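PDB 5GT5: pectate lyase from Paenibacillus sp. 0602, which cleaves polygalacturonate and partly methylated pectins by endo-acting, probably calcium-dependent beta-elimination, as a polysaccharide lyase of family 1. Local coordinates for residues W151-L156 / D174-S179. The protein carries 1 engineered substitution. Residues are numbered along the deposited sequence; the frame is centred on the assembly and turned at random.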
loop_
_atom_site.group_PDB
_atom_site.type_symbol
_atom_site.label_atom_id
_atom_site.label_comp_id
_atom_site.label_asym_id
_atom_site.label_seq_id
_atom_site.Cartn_x
_atom_site.Cartn_y
_atom_site.Cartn_z
ATOM N N TRP A 151 1.040 -16.998 -21.752
ATOM C CA TRP A 151 0.816 -15.617 -22.167
ATOM C C TRP A 151 -0.446 -15.038 -21.552
ATOM O O TRP A 151 -1.542 -15.587 -21.776
ATOM C CB TRP A 151 0.647 -15.530 -23.687
ATOM C CG TRP A 151 1.761 -16.029 -24.576
ATOM C CD1 TRP A 151 3.097 -16.210 -24.268
ATOM C CD2 TRP A 151 1.609 -16.382 -25.952
ATOM N NE1 TRP A 151 3.779 -16.650 -25.393
ATOM C CE2 TRP A 151 2.886 -16.773 -26.425
ATOM C CE3 TRP A 151 0.519 -16.416 -26.829
ATOM C CZ2 TRP A 151 3.100 -17.163 -27.754
ATOM C CZ3 TRP A 151 0.727 -16.816 -28.138
ATOM C CH2 TRP A 151 2.004 -17.210 -28.580
ATOM N N ASP A 152 -0.320 -13.954 -20.787
ATOM C CA ASP A 152 -1.444 -13.271 -20.147
ATOM C C ASP A 152 -1.340 -11.812 -20.512
ATOM O O ASP A 152 -0.223 -11.299 -20.636
ATOM C CB ASP A 152 -1.335 -13.403 -18.618
ATOM C CG ASP A 152 -0.948 -14.802 -18.187
ATOM O OD1 ASP A 152 -1.832 -15.649 -18.098
ATOM O OD2 ASP A 152 0.251 -15.045 -17.923
ATOM N N TYR A 153 -2.440 -11.086 -20.693
ATOM C CA TYR A 153 -2.281 -9.682 -21.050
ATOM C C TYR A 153 -1.637 -8.861 -19.931
ATOM O O TYR A 153 -0.727 -8.093 -20.175
ATOM C CB TYR A 153 -3.606 -9.051 -21.457
ATOM C CG TYR A 153 -4.072 -9.429 -22.820
ATOM C CD1 TYR A 153 -3.324 -9.053 -23.949
ATOM C CD2 TYR A 153 -5.273 -10.084 -23.008
ATOM C CE1 TYR A 153 -3.770 -9.384 -25.217
ATOM C CE2 TYR A 153 -5.725 -10.413 -24.282
ATOM C CZ TYR A 153 -4.967 -10.039 -25.364
ATOM O OH TYR A 153 -5.415 -10.391 -26.626
ATOM N N ILE A 154 -2.146 -8.993 -18.714
ATOM C CA ILE A 154 -1.578 -8.247 -17.576
ATOM C C ILE A 154 -1.499 -9.189 -16.391
ATOM O O ILE A 154 -2.491 -9.870 -16.061
ATOM C CB ILE A 154 -2.430 -7.029 -17.187
ATOM C CG1 ILE A 154 -2.531 -6.060 -18.365
ATOM C CG2 ILE A 154 -1.830 -6.320 -15.966
ATOM C CD1 ILE A 154 -3.458 -4.854 -18.094
ATOM N N THR A 155 -0.329 -9.242 -15.756
ATOM C CA THR A 155 -0.116 -9.983 -14.501
ATOM C C THR A 155 0.393 -8.987 -13.506
ATOM O O THR A 155 1.322 -8.204 -13.797
ATOM C CB THR A 155 0.883 -11.117 -14.662
ATOM O OG1 THR A 155 0.403 -12.012 -15.686
ATOM C CG2 THR A 155 0.998 -11.929 -13.407
ATOM N N LEU A 156 -0.206 -8.993 -12.327
ATOM C CA LEU A 156 0.233 -8.128 -11.244
ATOM C C LEU A 156 0.873 -9.006 -10.172
ATOM O O LEU A 156 0.272 -9.976 -9.711
ATOM C CB LEU A 156 -0.952 -7.378 -10.658
ATOM C CG LEU A 156 -1.890 -6.725 -11.683
ATOM C CD1 LEU A 156 -3.073 -6.117 -10.951
ATOM C CD2 LEU A 156 -1.152 -5.664 -12.479
ATOM N N ASP A 174 -3.650 -17.615 -22.087
ATOM C CA ASP A 174 -3.948 -17.911 -20.686
ATOM C C ASP A 174 -4.878 -16.827 -20.141
ATOM O O ASP A 174 -5.998 -16.673 -20.622
ATOM C CB ASP A 174 -2.611 -18.033 -19.917
ATOM C CG ASP A 174 -2.719 -18.684 -18.557
ATOM O OD1 ASP A 174 -3.791 -19.178 -18.177
ATOM O OD2 ASP A 174 -1.658 -18.757 -17.882
ATOM N N GLY A 175 -4.438 -16.056 -19.165
ATOM C CA GLY A 175 -5.350 -15.127 -18.505
ATOM C C GLY A 175 -5.419 -13.730 -19.092
ATOM O O GLY A 175 -4.556 -13.280 -19.864
ATOM N N LEU A 176 -6.456 -13.016 -18.685
ATOM C CA LEU A 176 -6.652 -11.641 -19.131
ATOM C C LEU A 176 -5.978 -10.685 -18.166
ATOM O O LEU A 176 -5.031 -9.996 -18.556
ATOM C CB LEU A 176 -8.139 -11.341 -19.254
ATOM C CG LEU A 176 -8.886 -12.274 -20.203
ATOM C CD1 LEU A 176 -10.395 -11.916 -20.214
ATOM C CD2 LEU A 176 -8.291 -12.203 -21.602
ATOM N N VAL A 177 -6.457 -10.600 -16.927
ATOM C CA VAL A 177 -5.732 -9.839 -15.907
ATOM C C VAL A 177 -5.680 -10.727 -14.675
ATOM O O VAL A 177 -6.726 -11.093 -14.116
ATOM C CB VAL A 177 -6.379 -8.480 -15.531
ATOM C CG1 VAL A 177 -5.519 -7.769 -14.485
ATOM C CG2 VAL A 177 -6.558 -7.583 -16.779
ATOM N N ASP A 178 -4.469 -11.112 -14.271
ATOM C CA ASP A 178 -4.221 -11.989 -13.131
ATOM C C ASP A 178 -3.528 -11.204 -12.057
ATOM O O ASP A 178 -2.752 -10.263 -12.337
ATOM C CB ASP A 178 -3.346 -13.147 -13.538
ATOM C CG ASP A 178 -4.032 -14.099 -14.512
ATOM O OD1 ASP A 178 -5.272 -14.087 -14.629
ATOM O OD2 ASP A 178 -3.305 -14.890 -15.172
ATOM N N SER A 179 -3.791 -11.573 -10.815
ATOM C CA SER A 179 -3.221 -10.854 -9.683
ATOM C C SER A 179 -2.637 -11.879 -8.738
ATOM O O SER A 179 -3.362 -12.789 -8.302
ATOM C CB SER A 179 -4.297 -10.002 -9.030
ATOM O OG SER A 179 -3.711 -9.154 -8.056
HETATM O O HOH W 1 0.591 -17.605 -17.223
#
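Asp-152, Asp-174 and Asp-178 bring their carboxylates together where two neighbouring rungs of the parallel beta-helix meet, forming the probable calcium site of this family 1 pectate lyase. Asp-152 OD1 lies 3.4 Å from Asp-178 OD2, acceptor facing acceptor, a crowding of negative charge that a bound cation would be expected to relieve. Asp-178 crosses Asp-152 at about a right angle, whereas Asp-174, in the conformer given, one of two, runs side by side with Asp-152. With CG beside its own backbone N (chi1 -43°), Asp-152 sends the anti lone pair of OD1 to Gly-175 N at 2.8 Å. In the same conformer of Asp-174, a water bridges Asp-152 OD2, at 2.7 Å, and Asp-174 OD2, at 2.6 Å. An alanine in place of Asp-152 would probably leave Gly-175 N without this acceptor and the putative calcium site one carboxylate short. From Ile-154 and Val-177 onward the two strands run parallel: Ile-154 O accepts from Asp-178 N at 2.9 Å, and Asp-178 O from Leu-156 N. On the other face from Asp-178, Ile-154 CB meets Val-177 CG1 at 4.2 Å. Just before the strands, Leu-176 CD2 lies at the edge of the Tyr-153 ring, in its plane. In this conformer Asp-174 OD1 also pairs with Lys-245 in a salt bridge, close to the likely catalytic Arg-276, and Leu-248 N holds Asp-178 OD1. Strand 154-157 is flanked by 115-120 and 177-180, and the apolar side chains of Ile-154, Leu-156 and Val-177 pack inward on strands 160-165 and 184-194.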